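PpBBE-like 1 D396N (Physcomitrella patens subsp. patens, PDB 6EO5) is a variant of a berberine bridge enzyme-like flavoprotein that oxidises cellobiose and carries a bi-covalently attached FAD. Local coordinates at residues S241-G246 and P341-A346; N375-G380 and I385-L390. All blocks are in the same frame, centred on the assembly; numbering follows the deposited sequence.

Interaction 1 (S241-G246 and P341-A346); sequences SFQSWG and PGLSDA
The flat carboxamide of Gln243 meets the backbone of Leu343 with its polar edge, so that its oxygen and its nitrogen each find a partner on the same residue. On the nitrogen side, Gln243 NE2 donates to Leu343 O at 3.1 Å in an almost straight bond (173° at the hydrogen). This acceptor lies in the amide plane, and the N-H in turn approaches a lone pair in the carbonyl plane of Leu343. On the oxygen side, Gln243 OE1 accepts the N-H of Leu343 at 2.6 Å, with the donor tilted 19° from the carbonyl plane. The amide thus imitates a neighbouring peptide, offering an acceptor and a donor to an extended residue. Glutamine suits the place because it carries both functions at the end of a chain that runs extended beyond CG and spans the distance from its helix. A second bond to OE1 comes from Tyr391 OH, so this buried oxygen is gripped twice.

The pairing joins helix 235-246 to the turn between strand 331-338, an outer strand of the seven-stranded antiparallel sheet, and helix 345-355. That sheet with its covering helices is consistent with the substrate-binding domain of the vanillyl-alcohol oxidase fold. Gly342 fits the turn because its backbone angles would press a side chain against the preceding carbonyl oxygen; its CA lies 3.2 Å from Gln243 OE1. Leu343 CB lies 3.6 Å from Gln243 OE1, while the hydrophobic body of the leucine packs on Ile348, Met351 and Tyr422. Ser344 is the N-cap of helix 345-355, its short hydroxyl accepting from Gly347 N. In the helix's first turn, Asp345 forms a salt bridge with Lys240, adding an ionic link between the two helices.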
# COMPACT_ATOMS: atom_id res chain seq x y z
N SER A 241 10.09 19.90 -14.25
CA SER A 241 8.83 20.15 -14.96
C SER A 241 7.68 19.39 -14.32
O SER A 241 6.55 19.90 -14.27
CB SER A 241 8.97 19.77 -16.42
OG SER A 241 7.74 20.00 -17.06
N PHE A 242 7.94 18.17 -13.84
CA PHE A 242 6.92 17.41 -13.10
C PHE A 242 6.47 18.18 -11.86
O PHE A 242 5.26 18.31 -11.61
CB PHE A 242 7.47 16.03 -12.74
CG PHE A 242 6.69 15.32 -11.66
CD1 PHE A 242 5.39 14.87 -11.90
CD2 PHE A 242 7.27 15.06 -10.42
CE1 PHE A 242 4.67 14.20 -10.92
CE2 PHE A 242 6.57 14.39 -9.42
CZ PHE A 242 5.26 13.95 -9.68
N GLN A 243 7.42 18.70 -11.08
CA GLN A 243 7.09 19.47 -9.87
C GLN A 243 6.26 20.70 -10.19
O GLN A 243 5.26 20.98 -9.52
CB GLN A 243 8.37 19.89 -9.15
CG GLN A 243 8.92 18.86 -8.21
CD GLN A 243 9.88 19.47 -7.20
OE1 GLN A 243 10.14 18.89 -6.15
NE2 GLN A 243 10.42 20.65 -7.53
N SER A 244 6.69 21.49 -11.18
CA SER A 244 5.95 22.69 -11.54
C SER A 244 4.54 22.34 -11.99
O SER A 244 3.57 22.94 -11.52
CB SER A 244 6.67 23.45 -12.65
OG SER A 244 8.02 23.64 -12.30
N TRP A 245 4.43 21.36 -12.89
CA TRP A 245 3.13 20.92 -13.38
C TRP A 245 2.26 20.36 -12.25
O TRP A 245 1.05 20.63 -12.20
CB TRP A 245 3.34 19.86 -14.47
CG TRP A 245 2.08 19.13 -14.91
CD1 TRP A 245 1.13 19.59 -15.76
CD2 TRP A 245 1.68 17.80 -14.53
NE1 TRP A 245 0.15 18.64 -15.93
CE2 TRP A 245 0.46 17.53 -15.19
CE3 TRP A 245 2.22 16.81 -13.70
CZ2 TRP A 245 -0.22 16.32 -15.05
CZ3 TRP A 245 1.54 15.61 -13.56
CH2 TRP A 245 0.34 15.37 -14.23
N GLY A 246 2.88 19.57 -11.35
CA GLY A 246 2.12 18.88 -10.32
C GLY A 246 1.38 19.80 -9.37
O GLY A 246 0.31 19.44 -8.87
N PRO A 341 6.39 23.83 -2.50
CA PRO A 341 6.29 23.58 -3.94
C PRO A 341 7.24 22.51 -4.42
O PRO A 341 7.45 22.38 -5.62
CB PRO A 341 6.67 24.93 -4.54
CG PRO A 341 7.71 25.45 -3.59
CD PRO A 341 7.34 24.92 -2.21
N GLY A 342 7.82 21.75 -3.49
CA GLY A 342 8.68 20.65 -3.86
C GLY A 342 10.13 20.85 -3.46
O GLY A 342 10.46 21.69 -2.61
N LEU A 343 11.01 20.06 -4.05
CA LEU A 343 12.43 20.24 -3.81
C LEU A 343 12.92 21.51 -4.50
O LEU A 343 12.54 21.80 -5.63
CB LEU A 343 13.22 19.02 -4.30
CG LEU A 343 12.85 17.67 -3.67
CD1 LEU A 343 13.59 16.54 -4.35
CD2 LEU A 343 13.12 17.67 -2.18
N SER A 344 13.75 22.27 -3.79
CA SER A 344 14.53 23.33 -4.40
C SER A 344 15.32 22.79 -5.58
O SER A 344 15.43 21.57 -5.74
CB SER A 344 15.48 23.95 -3.38
OG SER A 344 16.47 23.02 -2.95
N ASP A 345 15.86 23.67 -6.42
CA ASP A 345 16.69 23.17 -7.51
C ASP A 345 17.93 22.46 -6.97
O ASP A 345 18.36 21.43 -7.51
CB ASP A 345 17.09 24.30 -8.46
CG ASP A 345 15.92 24.78 -9.34
OD1 ASP A 345 14.84 24.13 -9.36
OD2 ASP A 345 16.09 25.80 -10.03
N ALA A 346 18.49 22.98 -5.88
CA ALA A 346 19.64 22.33 -5.25
C ALA A 346 19.27 20.94 -4.76
O ALA A 346 20.05 19.99 -4.90
CB ALA A 346 20.16 23.19 -4.10

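Interaction 2 (N375-G380 and I385-L390); sequences NKVVPG and IHRNSL
Asn375 turns its amide toward the backbone of Arg387 through Ser389 because CG stands anti to its own carbonyl carbon (chi1 -73°), while the chain of Arg387 bends at chi2 (-72°) and brings its guanidinium beside Val377. The asparagine amide bonds at both ends to segment 385-390, directly and through a water: Asn375 ND2 donates to Ser389 O at 3.0 Å (159° at the hydrogen), and Asn375 OD1 accepts from the water at 2.7 Å. That water also donates to His386 O at 2.6 Å and accepts from Ser389 N at 2.9 Å, so one side chain and one solvent molecule tie three backbone groups together. Asn375 CA lies 3.3 Å from Arg387 O in a CA-H...O contact.

Val377 lays its methyls on one face of the Arg387 guanidinium, CG1 3.8 Å above the plane and over its centre. Its branched, nonpolar side chain covers the flat group and leaves the N-H groups to acceptors: Asp168 in a salt bridge and Thr382 at NH2, Ile374 O at NH1 and Phe384 O at NE. These partners hold the arginine's rotation. His386 NE2 is hydrogen-bonded to Gln429 OE1, and its ring stacks on Tyr337. The whole is a long, irregular connection between the adjacent antiparallel strands 361-367 and 391-398, pinned by arginine and asparagine and folded at His386 into an inverse gamma turn.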
# COMPACT_ATOMS: atom_id res chain seq x y z
N ASN A 375 -5.60 15.33 0.12
CA ASN A 375 -5.30 16.54 0.88
C ASN A 375 -6.54 17.32 1.28
O ASN A 375 -6.40 18.34 1.97
CB ASN A 375 -4.36 17.46 0.08
CG ASN A 375 -2.92 16.93 -0.00
OD1 ASN A 375 -2.67 15.74 0.11
ND2 ASN A 375 -1.99 17.84 -0.21
N LYS A 376 -7.74 16.91 0.89
CA LYS A 376 -8.95 17.68 1.17
C LYS A 376 -9.73 17.15 2.37
O LYS A 376 -10.62 17.85 2.85
CB LYS A 376 -9.86 17.72 -0.06
CG LYS A 376 -9.54 18.83 -1.05
CD LYS A 376 -10.43 18.73 -2.26
CE LYS A 376 -10.71 20.08 -2.87
NZ LYS A 376 -9.45 20.80 -3.13
N VAL A 377 -9.45 15.92 2.81
CA VAL A 377 -9.86 15.45 4.12
C VAL A 377 -9.51 16.50 5.18
O VAL A 377 -8.45 17.14 5.12
CB VAL A 377 -9.17 14.10 4.39
CG1 VAL A 377 -9.33 13.66 5.84
CG2 VAL A 377 -9.69 13.04 3.42
N VAL A 378 -10.42 16.69 6.15
CA VAL A 378 -10.09 17.47 7.36
C VAL A 378 -9.08 16.69 8.20
O VAL A 378 -9.32 15.51 8.51
CB VAL A 378 -11.35 17.76 8.18
CG1 VAL A 378 -11.01 18.70 9.34
CG2 VAL A 378 -12.47 18.34 7.32
N PRO A 379 -7.96 17.30 8.59
CA PRO A 379 -6.99 16.59 9.44
C PRO A 379 -7.54 16.33 10.83
O PRO A 379 -8.39 17.07 11.35
CB PRO A 379 -5.79 17.54 9.48
CG PRO A 379 -5.99 18.50 8.35
CD PRO A 379 -7.47 18.63 8.18
N GLY A 380 -7.05 15.26 11.45
CA GLY A 380 -7.50 14.90 12.77
C GLY A 380 -8.62 13.89 12.83
O GLY A 380 -9.06 13.54 13.93
N ILE A 385 -2.18 10.71 8.38
CA ILE A 385 -1.93 12.12 8.66
C ILE A 385 -1.40 12.89 7.45
O ILE A 385 -1.44 14.13 7.46
CB ILE A 385 -0.95 12.28 9.85
CG1 ILE A 385 0.45 11.77 9.49
CG2 ILE A 385 -1.49 11.58 11.10
CD1 ILE A 385 1.54 12.15 10.50
N HIS A 386 -0.90 12.21 6.43
CA HIS A 386 -0.16 12.86 5.35
C HIS A 386 -1.13 13.51 4.38
O HIS A 386 -1.41 13.02 3.28
CB HIS A 386 0.75 11.84 4.67
CG HIS A 386 1.41 10.91 5.64
ND1 HIS A 386 2.38 11.34 6.53
CD2 HIS A 386 1.21 9.60 5.90
CE1 HIS A 386 2.76 10.32 7.28
NE2 HIS A 386 2.07 9.25 6.92
N ARG A 387 -1.66 14.65 4.81
CA ARG A 387 -2.73 15.33 4.09
C ARG A 387 -2.30 16.68 3.53
O ARG A 387 -3.16 17.48 3.15
CB ARG A 387 -3.94 15.52 5.01
CG ARG A 387 -4.39 14.24 5.69
CD ARG A 387 -5.07 13.34 4.70
NE ARG A 387 -5.74 12.22 5.36
CZ ARG A 387 -6.46 11.32 4.71
NH1 ARG A 387 -6.59 11.42 3.39
NH2 ARG A 387 -7.05 10.32 5.36
N ASN A 388 -0.98 16.96 3.48
CA ASN A 388 -0.51 18.29 3.09
C ASN A 388 0.78 18.25 2.27
O ASN A 388 1.51 19.25 2.24
CB ASN A 388 -0.31 19.17 4.33
CG ASN A 388 -0.42 20.64 4.01
OD1 ASN A 388 -1.33 21.07 3.29
ND2 ASN A 388 0.50 21.43 4.53
N SER A 389 1.06 17.15 1.59
CA SER A 389 2.25 17.01 0.78
C SER A 389 1.93 17.25 -0.69
O SER A 389 0.78 17.15 -1.12
CB SER A 389 2.85 15.62 0.93
OG SER A 389 1.98 14.70 0.28
N LEU A 390 2.97 17.54 -1.46
CA LEU A 390 2.82 17.55 -2.91
C LEU A 390 2.92 16.13 -3.47
O LEU A 390 2.08 15.72 -4.28
CB LEU A 390 3.85 18.48 -3.55
CG LEU A 390 3.77 18.72 -5.05
CD1 LEU A 390 2.38 19.26 -5.47
CD2 LEU A 390 4.89 19.67 -5.49
O HOH W 1 -0.54 14.69 1.46

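How the interactions relate
The two contacts have centres about 19 Å apart and meet through Leu390, the last residue of interaction 2. Leu390 CD2 packs on Pro341 O at 3.7 Å, and Leu390 CD1 lies 4.0 Å from Gly246 O, so the leucine rests its methyls on the backbone of both segments of interaction 1. The chain running on from 385-390 enters strand 391-398, whose Tyr391 supplies the hydroxyl that reaches Gln243. Interaction 2 is the one nearer the cofactor: the His386 side chain lies about 11 Å from FAD. Interaction 1 sits toward the periphery, its centre about 25 Å from the centre of the chain, against about 17 Å for the centre of interaction 2.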